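Local coordinates for cell division control protein 11 (Saccharomyces cerevisiae, PDB 5AR1) that assembles with other septins into the cortical filament collar at the mother-bud neck, as a member of the septin GTPase family involved in cytokinesis, at residues A[177-182]-A[232-237]; A[110-115]-A[163-168]; A[205-210]-A[224-229]; A[29-34]-A[138-143]. All coordinates share one frame; numbering follows the deposited sequence.

Contact 1: A[177-182]-A[232-237]; sequences KSDSLT and AIIGSN
No hydrogen bond spans these two loops, although both carry predicted GTP-binding positions and Ser-178 and Asp-179 bring polar groups to the interface; van der Waals contact alone joins them. Asp-179 OD2 lies 3.4 Å from Ile-234 CG2. The two side chains run past each other in opposite directions, and OD2 is the oxygen that meets CG2. Ser-178 supplies the buried half of the contact. Its hydroxyl is turned beside its own backbone N (chi1 -46°), which brings OG to 3.6 Å from Ala-232 CB, while Ser-178 CB lies 3.8 Å from Ile-234 CG1. The buried surface is a modest 170 Å².

The loop 177-182 is shaped from within. Lys-177 O accepts both the backbone N and the OG of Ser-180, the latter at 2.7 Å, and both donors approach from the same face of the carbonyl, which ties down the short 3-10 turn at 178-180. Ala-232 also touches Leu-186 of helix 183-199. The segment 177-182 holds three of the four residues of the predicted G4 motif, and Gly-235 is a further GTP-binding position by similarity, so the pairing is consistent with two nucleotide-binding loops meeting at the base-recognition side of a septin G domain.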
loop_
_atom_site.group_PDB
_atom_site.type_symbol
_atom_site.label_atom_id
_atom_site.label_comp_id
_atom_site.label_asym_id
_atom_site.label_seq_id
_atom_site.Cartn_x
_atom_site.Cartn_y
_atom_site.Cartn_z
ATOM N N LYS A 177 -15.113 0.131 1.073
ATOM C CA LYS A 177 -16.482 0.183 1.620
ATOM C C LYS A 177 -16.543 -0.063 3.151
ATOM O O LYS A 177 -17.441 -0.758 3.639
ATOM C CB LYS A 177 -17.406 -0.778 0.844
ATOM C CG LYS A 177 -18.499 -0.091 0.037
ATOM C CD LYS A 177 -19.408 -1.126 -0.627
ATOM C CE LYS A 177 -20.522 -0.510 -1.436
ATOM N NZ LYS A 177 -21.300 -1.545 -2.164
ATOM N N SER A 178 -15.574 0.510 3.897
ATOM C CA SER A 178 -15.436 0.364 5.352
ATOM C C SER A 178 -16.674 0.824 6.127
ATOM O O SER A 178 -17.064 0.172 7.098
ATOM C CB SER A 178 -14.203 1.112 5.849
ATOM O OG SER A 178 -13.066 0.859 5.039
ATOM N N ASP A 179 -17.297 1.930 5.673
ATOM C CA ASP A 179 -18.485 2.559 6.266
ATOM C C ASP A 179 -19.795 1.770 6.067
ATOM O O ASP A 179 -20.780 2.067 6.747
ATOM C CB ASP A 179 -18.643 4.017 5.775
ATOM C CG ASP A 179 -18.158 4.276 4.358
ATOM O OD1 ASP A 179 -18.761 3.718 3.409
ATOM O OD2 ASP A 179 -17.170 5.028 4.197
ATOM N N SER A 180 -19.808 0.770 5.162
ATOM C CA SER A 180 -20.993 -0.060 4.907
ATOM C C SER A 180 -21.018 -1.351 5.761
ATOM O O SER A 180 -21.925 -2.177 5.612
ATOM C CB SER A 180 -21.122 -0.374 3.419
ATOM O OG SER A 180 -20.045 -1.167 2.952
ATOM N N LEU A 181 -20.037 -1.491 6.672
ATOM C CA LEU A 181 -19.856 -2.627 7.585
ATOM C C LEU A 181 -19.978 -2.181 9.044
ATOM O O LEU A 181 -19.867 -0.988 9.329
ATOM C CB LEU A 181 -18.443 -3.205 7.367
ATOM C CG LEU A 181 -18.316 -4.495 6.563
ATOM C CD1 LEU A 181 -18.576 -4.256 5.082
ATOM C CD2 LEU A 181 -16.929 -5.090 6.731
ATOM N N THR A 182 -20.159 -3.139 9.974
ATOM C CA THR A 182 -20.202 -2.829 11.407
ATOM C C THR A 182 -18.760 -2.875 11.947
ATOM O O THR A 182 -17.819 -3.105 11.179
ATOM C CB THR A 182 -21.143 -3.777 12.191
ATOM O OG1 THR A 182 -20.515 -5.040 12.407
ATOM C CG2 THR A 182 -22.518 -3.943 11.548
ATOM N N ALA A 232 -8.437 0.611 7.130
ATOM C CA ALA A 232 -9.814 0.889 6.719
ATOM C C ALA A 232 -9.849 2.412 6.710
ATOM O O ALA A 232 -10.246 3.046 7.693
ATOM C CB ALA A 232 -10.795 0.321 7.732
ATOM N N ILE A 233 -9.298 2.987 5.632
ATOM C CA ILE A 233 -9.061 4.415 5.420
ATOM C C ILE A 233 -10.273 5.093 4.727
ATOM O O ILE A 233 -10.487 4.893 3.541
ATOM C CB ILE A 233 -7.672 4.585 4.702
ATOM C CG1 ILE A 233 -7.297 6.046 4.452
ATOM C CG2 ILE A 233 -7.524 3.768 3.426
ATOM C CD1 ILE A 233 -5.737 6.314 4.621
ATOM N N ILE A 234 -11.080 5.865 5.499
ATOM C CA ILE A 234 -12.324 6.528 5.045
ATOM C C ILE A 234 -12.555 7.934 5.648
ATOM O O ILE A 234 -12.018 8.222 6.711
ATOM C CB ILE A 234 -13.572 5.610 5.286
ATOM C CG1 ILE A 234 -13.484 4.798 6.609
ATOM C CG2 ILE A 234 -13.837 4.686 4.086
ATOM C CD1 ILE A 234 -13.780 5.550 7.923
ATOM N N GLY A 235 -13.391 8.756 4.997
ATOM C CA GLY A 235 -13.711 10.121 5.422
ATOM C C GLY A 235 -12.620 11.085 4.999
ATOM O O GLY A 235 -12.123 10.970 3.875
ATOM N N SER A 236 -12.207 12.032 5.891
ATOM C CA SER A 236 -11.086 12.957 5.613
ATOM C C SER A 236 -9.805 12.116 5.809
ATOM O O SER A 236 -9.201 12.150 6.888
ATOM C CB SER A 236 -11.114 14.160 6.561
ATOM O OG SER A 236 -9.924 14.931 6.479
ATOM N N ASN A 237 -9.441 11.312 4.763
ATOM C CA ASN A 237 -8.380 10.296 4.742
ATOM C C ASN A 237 -8.704 9.316 5.887
ATOM O O ASN A 237 -9.470 8.393 5.626
ATOM C CB ASN A 237 -6.961 10.873 4.788
ATOM C CG ASN A 237 -5.941 9.973 4.136
ATOM O OD1 ASN A 237 -5.837 9.928 2.913
ATOM N ND2 ASN A 237 -5.156 9.243 4.936
#

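Contact 2: A[110-115]-A[163-168]; sequences IISDYI and RQLGSL
Two helices of the septin G domain, 109-125 and 156-165, pack together here beside the central sheet of a P-loop NTPase fold. Leu-165 makes most of the contact. With CG beside its backbone N (chi1 -74°), it sends CD2 between residues one turn apart on the facing helix, 3.6 Å from Ile-115 CD1 and 3.9 Å from Ile-111 CG2. The Ile-111 side chain crosses that of Leu-165 at about a right angle, whereas Ile-115 meets it at a slant. Ser-112 stands between the two isoleucines in sequence and approaches with its hydroxyl, OG lying 3.7 Å from Leu-165 CG.

Just beyond, Ile-115 uses its other branch: CG2, opposite the backbone N in torsion, reaches Leu-168 CB at 3.6 Å. One isoleucine therefore divides its two ends between two leucines. No hydrogen bond links the segments; the 223 Å² buried comes from van der Waals packing, largely apolar, with Ser-112 as the polar contributor. The backbone stays locally coiled through Leu-168, whose N bonds to Leu-165 O, and both leucines point toward helix 109-125.

Around this pair, Phe-108 packs on Leu-165, and the same two isoleucines, Ile-111 and Ile-115, meet both strand 28-34 and helix 156-165.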
loop_
_atom_site.group_PDB
_atom_site.type_symbol
_atom_site.label_atom_id
_atom_site.label_comp_id
_atom_site.label_asym_id
_atom_site.label_seq_id
_atom_site.Cartn_x
_atom_site.Cartn_y
_atom_site.Cartn_z
ATOM N N ILE A 110 -0.118 -5.725 -17.044
ATOM C CA ILE A 110 0.255 -4.375 -17.455
ATOM C C ILE A 110 0.671 -3.530 -16.240
ATOM O O ILE A 110 1.467 -2.607 -16.409
ATOM C CB ILE A 110 -0.805 -3.680 -18.365
ATOM C CG1 ILE A 110 -2.056 -3.210 -17.589
ATOM C CG2 ILE A 110 -1.186 -4.570 -19.562
ATOM C CD1 ILE A 110 -2.823 -2.040 -18.277
ATOM N N ILE A 111 0.140 -3.848 -15.023
ATOM C CA ILE A 111 0.492 -3.201 -13.745
ATOM C C ILE A 111 1.892 -3.714 -13.425
ATOM O O ILE A 111 2.799 -2.919 -13.187
ATOM C CB ILE A 111 -0.519 -3.552 -12.605
ATOM C CG1 ILE A 111 -1.881 -2.866 -12.807
ATOM C CG2 ILE A 111 0.054 -3.251 -11.212
ATOM C CD1 ILE A 111 -3.022 -3.414 -11.887
ATOM N N SER A 112 2.058 -5.061 -13.473
ATOM C CA SER A 112 3.306 -5.800 -13.267
ATOM C C SER A 112 4.347 -5.312 -14.287
ATOM O O SER A 112 5.512 -5.126 -13.925
ATOM C CB SER A 112 3.065 -7.302 -13.409
ATOM O OG SER A 112 3.783 -8.067 -12.455
ATOM N N ASP A 113 3.906 -5.035 -15.536
ATOM C CA ASP A 113 4.785 -4.467 -16.549
ATOM C C ASP A 113 5.168 -3.040 -16.192
ATOM O O ASP A 113 6.357 -2.775 -16.099
ATOM C CB ASP A 113 4.214 -4.571 -17.969
ATOM C CG ASP A 113 4.624 -5.852 -18.665
ATOM O OD1 ASP A 113 5.529 -6.555 -18.140
ATOM O OD2 ASP A 113 4.051 -6.155 -19.740
ATOM N N TYR A 114 4.188 -2.150 -15.908
ATOM C CA TYR A 114 4.461 -0.763 -15.515
ATOM C C TYR A 114 5.558 -0.713 -14.433
ATOM O O TYR A 114 6.613 -0.113 -14.691
ATOM C CB TYR A 114 3.177 -0.042 -15.060
ATOM C CG TYR A 114 3.374 1.433 -14.797
ATOM C CD1 TYR A 114 3.742 1.893 -13.536
ATOM C CD2 TYR A 114 3.187 2.371 -15.803
ATOM C CE1 TYR A 114 3.952 3.250 -13.294
ATOM C CE2 TYR A 114 3.379 3.731 -15.570
ATOM C CZ TYR A 114 3.770 4.165 -14.317
ATOM O OH TYR A 114 3.950 5.506 -14.085
ATOM N N ILE A 115 5.328 -1.417 -13.270
ATOM C CA ILE A 115 6.240 -1.546 -12.114
ATOM C C ILE A 115 7.629 -1.983 -12.574
ATOM O O ILE A 115 8.582 -1.246 -12.335
ATOM C CB ILE A 115 5.664 -2.468 -10.984
ATOM C CG1 ILE A 115 4.476 -1.804 -10.283
ATOM C CG2 ILE A 115 6.727 -2.900 -9.948
ATOM C CD1 ILE A 115 3.513 -2.717 -9.909
ATOM N N ARG A 163 1.506 -11.927 -3.968
ATOM C CA ARG A 163 2.753 -12.689 -3.769
ATOM C C ARG A 163 3.810 -12.394 -4.812
ATOM O O ARG A 163 5.003 -12.322 -4.492
ATOM C CB ARG A 163 2.568 -14.197 -3.611
ATOM C CG ARG A 163 1.632 -14.914 -4.565
ATOM C CD ARG A 163 1.003 -16.158 -3.919
ATOM N NE ARG A 163 1.578 -16.521 -2.614
ATOM C CZ ARG A 163 2.635 -17.316 -2.445
ATOM N NH1 ARG A 163 3.260 -17.836 -3.497
ATOM N NH2 ARG A 163 3.091 -17.571 -1.225
ATOM N N GLN A 164 3.365 -12.200 -6.050
ATOM C CA GLN A 164 4.223 -11.887 -7.177
ATOM C C GLN A 164 4.737 -10.451 -7.035
ATOM O O GLN A 164 5.939 -10.238 -6.850
ATOM C CB GLN A 164 3.448 -12.074 -8.493
ATOM C CG GLN A 164 2.843 -13.468 -8.640
ATOM C CD GLN A 164 2.105 -13.637 -9.938
ATOM O OE1 GLN A 164 0.942 -13.246 -10.079
ATOM N NE2 GLN A 164 2.756 -14.263 -10.902
ATOM N N LEU A 165 3.801 -9.485 -7.010
ATOM C CA LEU A 165 4.062 -8.051 -6.992
ATOM C C LEU A 165 4.617 -7.535 -5.693
ATOM O O LEU A 165 5.219 -6.469 -5.694
ATOM C CB LEU A 165 2.817 -7.271 -7.433
ATOM C CG LEU A 165 2.596 -7.389 -8.966
ATOM C CD1 LEU A 165 1.573 -8.481 -9.338
ATOM C CD2 LEU A 165 2.262 -6.064 -9.600
ATOM N N GLY A 166 4.511 -8.328 -4.633
ATOM C CA GLY A 166 5.009 -7.990 -3.297
ATOM C C GLY A 166 6.517 -7.962 -3.174
ATOM O O GLY A 166 7.057 -7.471 -2.180
ATOM N N SER A 167 7.201 -8.502 -4.178
ATOM C CA SER A 167 8.654 -8.518 -4.226
ATOM C C SER A 167 9.157 -7.283 -4.979
ATOM O O SER A 167 10.278 -6.838 -4.736
ATOM C CB SER A 167 9.140 -9.790 -4.911
ATOM O OG SER A 167 10.527 -9.975 -4.679
ATOM N N LEU A 168 8.316 -6.731 -5.885
ATOM C CA LEU A 168 8.629 -5.568 -6.717
ATOM C C LEU A 168 8.142 -4.230 -6.143
ATOM O O LEU A 168 8.835 -3.234 -6.320
ATOM C CB LEU A 168 8.080 -5.745 -8.143
ATOM C CG LEU A 168 8.429 -7.038 -8.866
ATOM C CD1 LEU A 168 7.166 -7.777 -9.288
ATOM C CD2 LEU A 168 9.333 -6.775 -10.047
#

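Contact 3: A[205-210]-A[224-229]; sequences YNFPFD and YLRTLL
Within the septin G domain, the loop 205-210 folds back on the last turn of helix 218-228, and the two sides of the contact differ in character. The close-packed side is built on Phe-207. Leu-225 CD1 sits over one face of its ring, 4.0 Å from the centroid and 28° off the normal, a CH-pi contact. Leu-229 CD2 comes instead to the ring edge, in plane, 3.6 Å from Phe-207 CE2. All three residues are buried, and His-280 of helix 274-290 adds an edge-to-face ring contact to Phe-207.

The looser side is polar and partly open to solvent. There the extended chain of Arg-226 passes at about a right angle to Asn-206, whose OD1 lies 3.4 Å from Arg-226 CG, with the amide and guanidinium planes 23° apart. Beyond it, Arg-226 NE donates to Asn-206 O at 2.7 Å, with the acceptor near the guanidinium plane and an N-H...O angle of 160°. Two weak bonds run from Arg-226 NH2 to Asn-206 O and Phe-207 O; the latter oxygen also accepts from Asn-222 ND2. The same NH2 lies at the edge of the Phe-209 ring, 3.9 Å from Phe-209 CD1.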
loop_
_atom_site.group_PDB
_atom_site.type_symbol
_atom_site.label_atom_id
_atom_site.label_comp_id
_atom_site.label_asym_id
_atom_site.label_seq_id
_atom_site.Cartn_x
_atom_site.Cartn_y
_atom_site.Cartn_z
ATOM N N TYR A 205 4.267 -4.618 3.080
ATOM C CA TYR A 205 5.168 -3.659 3.753
ATOM C C TYR A 205 4.672 -3.602 5.153
ATOM O O TYR A 205 3.562 -3.114 5.381
ATOM C CB TYR A 205 5.103 -2.252 3.137
ATOM C CG TYR A 205 6.075 -1.252 3.735
ATOM C CD1 TYR A 205 7.381 -1.158 3.272
ATOM C CD2 TYR A 205 5.684 -0.388 4.756
ATOM C CE1 TYR A 205 8.275 -0.230 3.798
ATOM C CE2 TYR A 205 6.572 0.546 5.297
ATOM C CZ TYR A 205 7.863 0.636 4.796
ATOM O OH TYR A 205 8.764 1.539 5.311
ATOM N N ASN A 206 5.433 -4.162 6.091
ATOM C CA ASN A 206 4.950 -4.199 7.463
ATOM C C ASN A 206 5.642 -3.174 8.392
ATOM O O ASN A 206 5.943 -3.468 9.547
ATOM C CB ASN A 206 5.032 -5.616 7.994
ATOM C CG ASN A 206 4.296 -5.778 9.277
ATOM O OD1 ASN A 206 3.215 -5.209 9.469
ATOM N ND2 ASN A 206 4.929 -6.460 10.215
ATOM N N PHE A 207 5.857 -1.956 7.888
ATOM C CA PHE A 207 6.464 -0.853 8.631
ATOM C C PHE A 207 7.829 -1.236 9.281
ATOM O O PHE A 207 7.997 -1.112 10.506
ATOM C CB PHE A 207 5.447 -0.270 9.631
ATOM C CG PHE A 207 4.244 0.271 8.900
ATOM C CD1 PHE A 207 4.282 1.524 8.300
ATOM C CD2 PHE A 207 3.118 -0.514 8.708
ATOM C CE1 PHE A 207 3.200 1.996 7.562
ATOM C CE2 PHE A 207 2.032 -0.036 7.975
ATOM C CZ PHE A 207 2.076 1.218 7.419
ATOM N N PRO A 208 8.800 -1.718 8.452
ATOM C CA PRO A 208 10.136 -2.059 8.980
ATOM C C PRO A 208 10.813 -0.819 9.538
ATOM O O PRO A 208 10.693 0.254 8.944
ATOM C CB PRO A 208 10.893 -2.548 7.741
ATOM C CG PRO A 208 9.845 -2.862 6.730
ATOM C CD PRO A 208 8.754 -1.899 6.990
ATOM N N PHE A 209 11.499 -0.948 10.677
ATOM C CA PHE A 209 12.112 0.197 11.354
ATOM C C PHE A 209 13.609 0.023 11.608
ATOM O O PHE A 209 14.085 -1.114 11.722
ATOM C CB PHE A 209 11.361 0.491 12.666
ATOM C CG PHE A 209 11.529 -0.577 13.726
ATOM C CD1 PHE A 209 10.731 -1.713 13.727
ATOM C CD2 PHE A 209 12.505 -0.454 14.708
ATOM C CE1 PHE A 209 10.915 -2.712 14.682
ATOM C CE2 PHE A 209 12.682 -1.455 15.665
ATOM C CZ PHE A 209 11.880 -2.574 15.649
ATOM N N ASP A 210 14.343 1.160 11.726
ATOM C CA ASP A 210 15.779 1.139 11.980
ATOM C C ASP A 210 15.986 0.857 13.445
ATOM O O ASP A 210 15.818 1.751 14.266
ATOM C CB ASP A 210 16.436 2.454 11.554
ATOM N N TYR A 224 1.647 0.435 16.982
ATOM C CA TYR A 224 0.243 0.819 16.831
ATOM C C TYR A 224 -0.164 0.941 15.370
ATOM O O TYR A 224 -1.286 0.560 15.046
ATOM C CB TYR A 224 -0.084 2.119 17.576
ATOM C CG TYR A 224 -1.534 2.542 17.457
ATOM C CD1 TYR A 224 -2.561 1.702 17.865
ATOM C CD2 TYR A 224 -1.878 3.783 16.944
ATOM C CE1 TYR A 224 -3.898 2.091 17.774
ATOM C CE2 TYR A 224 -3.211 4.178 16.828
ATOM C CZ TYR A 224 -4.222 3.328 17.247
ATOM O OH TYR A 224 -5.551 3.708 17.165
ATOM N N LEU A 225 0.696 1.504 14.495
ATOM C CA LEU A 225 0.319 1.649 13.093
ATOM C C LEU A 225 0.022 0.284 12.522
ATOM O O LEU A 225 -1.034 0.103 11.923
ATOM C CB LEU A 225 1.418 2.321 12.238
ATOM C CG LEU A 225 1.088 3.614 11.475
ATOM C CD1 LEU A 225 2.095 3.861 10.417
ATOM C CD2 LEU A 225 -0.270 3.586 10.830
ATOM N N ARG A 226 0.945 -0.688 12.752
ATOM C CA ARG A 226 0.899 -2.076 12.273
ATOM C C ARG A 226 -0.401 -2.728 12.699
ATOM O O ARG A 226 -0.939 -3.563 11.980
ATOM C CB ARG A 226 2.060 -2.856 12.873
ATOM C CG ARG A 226 3.300 -2.908 12.033
ATOM C CD ARG A 226 4.312 -3.731 12.796
ATOM N NE ARG A 226 5.641 -3.660 12.196
ATOM C CZ ARG A 226 6.774 -3.943 12.833
ATOM N NH1 ARG A 226 6.755 -4.287 14.115
ATOM N NH2 ARG A 226 7.935 -3.874 12.195
ATOM N N THR A 227 -0.904 -2.324 13.857
ATOM C CA THR A 227 -2.147 -2.763 14.464
ATOM C C THR A 227 -3.365 -2.365 13.633
ATOM O O THR A 227 -4.351 -3.107 13.600
ATOM C CB THR A 227 -2.151 -2.179 15.869
ATOM O OG1 THR A 227 -1.608 -3.153 16.729
ATOM C CG2 THR A 227 -3.492 -1.660 16.334
ATOM N N LEU A 228 -3.297 -1.197 12.974
ATOM C CA LEU A 228 -4.390 -0.646 12.175
ATOM C C LEU A 228 -4.602 -1.385 10.854
ATOM O O LEU A 228 -5.685 -1.312 10.265
ATOM C CB LEU A 228 -4.190 0.866 11.970
ATOM C CG LEU A 228 -4.023 1.704 13.256
ATOM C CD1 LEU A 228 -3.594 3.122 12.937
ATOM C CD2 LEU A 228 -5.279 1.706 14.085
ATOM N N LEU A 229 -3.576 -2.133 10.424
ATOM C CA LEU A 229 -3.555 -2.941 9.204
ATOM C C LEU A 229 -4.550 -4.091 9.253
ATOM O O LEU A 229 -4.612 -4.775 10.293
ATOM C CB LEU A 229 -2.146 -3.522 9.009
ATOM C CG LEU A 229 -1.347 -3.126 7.798
ATOM C CD1 LEU A 229 -1.775 -1.788 7.219
ATOM C CD2 LEU A 229 0.109 -3.127 8.133
#

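Contact 4: A[29-34]-A[138-143]; sequences TVMIVG and GRVHCC
Strand 28-34 runs parallel to the beginning of strand 142-147 in the P-loop NTPase sheet, with the loop before the latter, Gly-138 to His-141, closing on Thr-29; strand 28-34 leads into the predicted G1 motif at Gly-34.

Backbone bonding sets the register. Met-31 N donates to Cys-142 O at 2.8 Å with an N-H...O angle of 167°, its nitrogen nearly along the C=O axis. Ahead of the bridge, in the loop leading into the strand, His-141 N donates to Thr-29 O at 2.9 Å; a weak bond from Cys-142 N shares that oxygen. Met-31 and Cys-143 form a parallel bridge, supported by a CA-H...O contact from Cys-143 CA to Met-31 O at 3.4 Å.

Apolar side chains then sort onto the two faces of the sheet. Val-30 and Cys-142 share one, where Val-30 CG2 lies 3.9 Å from Cys-142 CB; Cys-142 also touches Leu-284 of helix 274-290. The opposite face carries Met-31 and Cys-143; Val-140, from the preceding loop, brings CG1 to 3.6 Å from Met-31 CB. The methionine chain runs straight to its sulfur and bends only at chi3 (55°), which turns CE toward Cys-143 SG.

At the start of the pair, Thr-29 CG2 meets Val-140 CG2, the two side chains crossing at about a right angle. At the far end, Cys-143 SG, opposite its backbone N in torsion, rests 3.8 Å from Val-33 CB.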
loop_
_atom_site.group_PDB
_atom_site.type_symbol
_atom_site.label_atom_id
_atom_site.label_comp_id
_atom_site.label_asym_id
_atom_site.label_seq_id
_atom_site.Cartn_x
_atom_site.Cartn_y
_atom_site.Cartn_z
ATOM N N THR A 29 5.708 8.614 -5.657
ATOM C CA THR A 29 4.807 7.800 -6.474
ATOM C C THR A 29 4.082 6.740 -5.640
ATOM O O THR A 29 4.716 5.858 -5.053
ATOM C CB THR A 29 5.532 7.200 -7.697
ATOM O OG1 THR A 29 6.416 8.164 -8.292
ATOM C CG2 THR A 29 4.562 6.670 -8.740
ATOM N N VAL A 30 2.746 6.834 -5.606
ATOM C CA VAL A 30 1.870 5.895 -4.906
ATOM C C VAL A 30 0.793 5.375 -5.877
ATOM O O VAL A 30 0.132 6.171 -6.540
ATOM C CB VAL A 30 1.314 6.451 -3.560
ATOM C CG1 VAL A 30 0.459 7.700 -3.753
ATOM C CG2 VAL A 30 0.560 5.382 -2.783
ATOM N N MET A 31 0.660 4.045 -5.992
ATOM C CA MET A 31 -0.284 3.420 -6.910
ATOM C C MET A 31 -1.422 2.724 -6.202
ATOM O O MET A 31 -1.190 2.022 -5.223
ATOM C CB MET A 31 0.457 2.439 -7.815
ATOM C CG MET A 31 -0.362 1.877 -8.955
ATOM S SD MET A 31 0.635 0.706 -9.896
ATOM C CE MET A 31 1.124 -0.430 -8.542
ATOM N N ILE A 32 -2.647 2.902 -6.718
ATOM C CA ILE A 32 -3.860 2.278 -6.194
ATOM C C ILE A 32 -4.222 1.111 -7.109
ATOM O O ILE A 32 -4.390 1.285 -8.317
ATOM C CB ILE A 32 -5.029 3.282 -6.015
ATOM C CG1 ILE A 32 -4.601 4.524 -5.200
ATOM C CG2 ILE A 32 -6.229 2.591 -5.381
ATOM C CD1 ILE A 32 -5.444 5.784 -5.425
ATOM N N VAL A 33 -4.305 -0.083 -6.526
ATOM C CA VAL A 33 -4.605 -1.332 -7.229
ATOM C C VAL A 33 -5.723 -2.053 -6.454
ATOM O O VAL A 33 -5.742 -2.001 -5.226
ATOM C CB VAL A 33 -3.306 -2.179 -7.347
ATOM C CG1 VAL A 33 -3.590 -3.612 -7.755
ATOM C CG2 VAL A 33 -2.324 -1.544 -8.316
ATOM N N GLY A 34 -6.653 -2.687 -7.171
ATOM C CA GLY A 34 -7.757 -3.412 -6.549
ATOM C C GLY A 34 -9.017 -3.469 -7.383
ATOM O O GLY A 34 -9.267 -2.576 -8.205
ATOM N N GLY A 138 10.738 7.631 -11.727
ATOM C CA GLY A 138 9.315 7.393 -11.952
ATOM C C GLY A 138 8.710 6.163 -11.272
ATOM O O GLY A 138 7.488 5.957 -11.339
ATOM N N ARG A 139 9.555 5.331 -10.604
ATOM C CA ARG A 139 9.142 4.076 -9.960
ATOM C C ARG A 139 8.206 4.281 -8.778
ATOM O O ARG A 139 8.291 5.296 -8.091
ATOM C CB ARG A 139 10.321 3.150 -9.585
ATOM C CG ARG A 139 11.704 3.767 -9.569
ATOM C CD ARG A 139 12.290 3.703 -8.181
ATOM N NE ARG A 139 13.585 4.376 -8.110
ATOM C CZ ARG A 139 14.753 3.777 -8.320
ATOM N NH1 ARG A 139 14.797 2.482 -8.617
ATOM N NH2 ARG A 139 15.885 4.469 -8.239
ATOM N N VAL A 140 7.284 3.309 -8.600
ATOM C CA VAL A 140 6.224 3.262 -7.598
ATOM C C VAL A 140 6.767 2.823 -6.228
ATOM O O VAL A 140 7.244 1.688 -6.075
ATOM C CB VAL A 140 5.020 2.386 -8.059
ATOM C CG1 VAL A 140 3.961 2.284 -6.960
ATOM C CG2 VAL A 140 4.394 2.928 -9.336
ATOM N N HIS A 141 6.639 3.711 -5.228
ATOM C CA HIS A 141 7.127 3.466 -3.880
ATOM C C HIS A 141 6.142 2.770 -2.999
ATOM O O HIS A 141 6.552 2.227 -1.969
ATOM C CB HIS A 141 7.563 4.764 -3.201
ATOM C CG HIS A 141 8.296 5.719 -4.086
ATOM N ND1 HIS A 141 7.768 6.951 -4.405
ATOM C CD2 HIS A 141 9.499 5.586 -4.686
ATOM C CE1 HIS A 141 8.666 7.532 -5.177
ATOM N NE2 HIS A 141 9.722 6.744 -5.381
ATOM N N CYS A 142 4.837 2.824 -3.346
ATOM C CA CYS A 142 3.788 2.223 -2.514
ATOM C C CYS A 142 2.569 1.754 -3.283
ATOM O O CYS A 142 2.003 2.488 -4.087
ATOM C CB CYS A 142 3.388 3.168 -1.386
ATOM S SG CYS A 142 2.074 2.529 -0.318
ATOM N N CYS A 143 2.116 0.556 -2.957
ATOM C CA CYS A 143 0.913 -0.003 -3.531
ATOM C C CYS A 143 -0.206 -0.116 -2.486
ATOM O O CYS A 143 -0.034 -0.694 -1.398
ATOM C CB CYS A 143 1.191 -1.336 -4.201
ATOM S SG CYS A 143 -0.213 -1.976 -5.139
#

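In the fold
Contacts 2 and 4 are the buried ones, contact 4 lying nearest the chain's centre, and they touch directly: Ile-115 CD1 of helix 109-125 lies 3.6 Å from Met-31 CE of strand 28-34. Their chemistry differs with place, since contact 4 joins strands by backbone bonds whereas contact 2 joins helices mostly by apolar branches, with no hydrogen bond. Contacts 1 and 3 are only partly buried. Contact 3, nested within the loop closed by contact 1, combines Arg-226 bonds to carbonyls with packing round Phe-207, while contact 1 has no bond across it. Contact 1 includes most of the predicted G4 motif, while the strand of contact 4 leads into G1; their nearest atoms are about 9 Å apart.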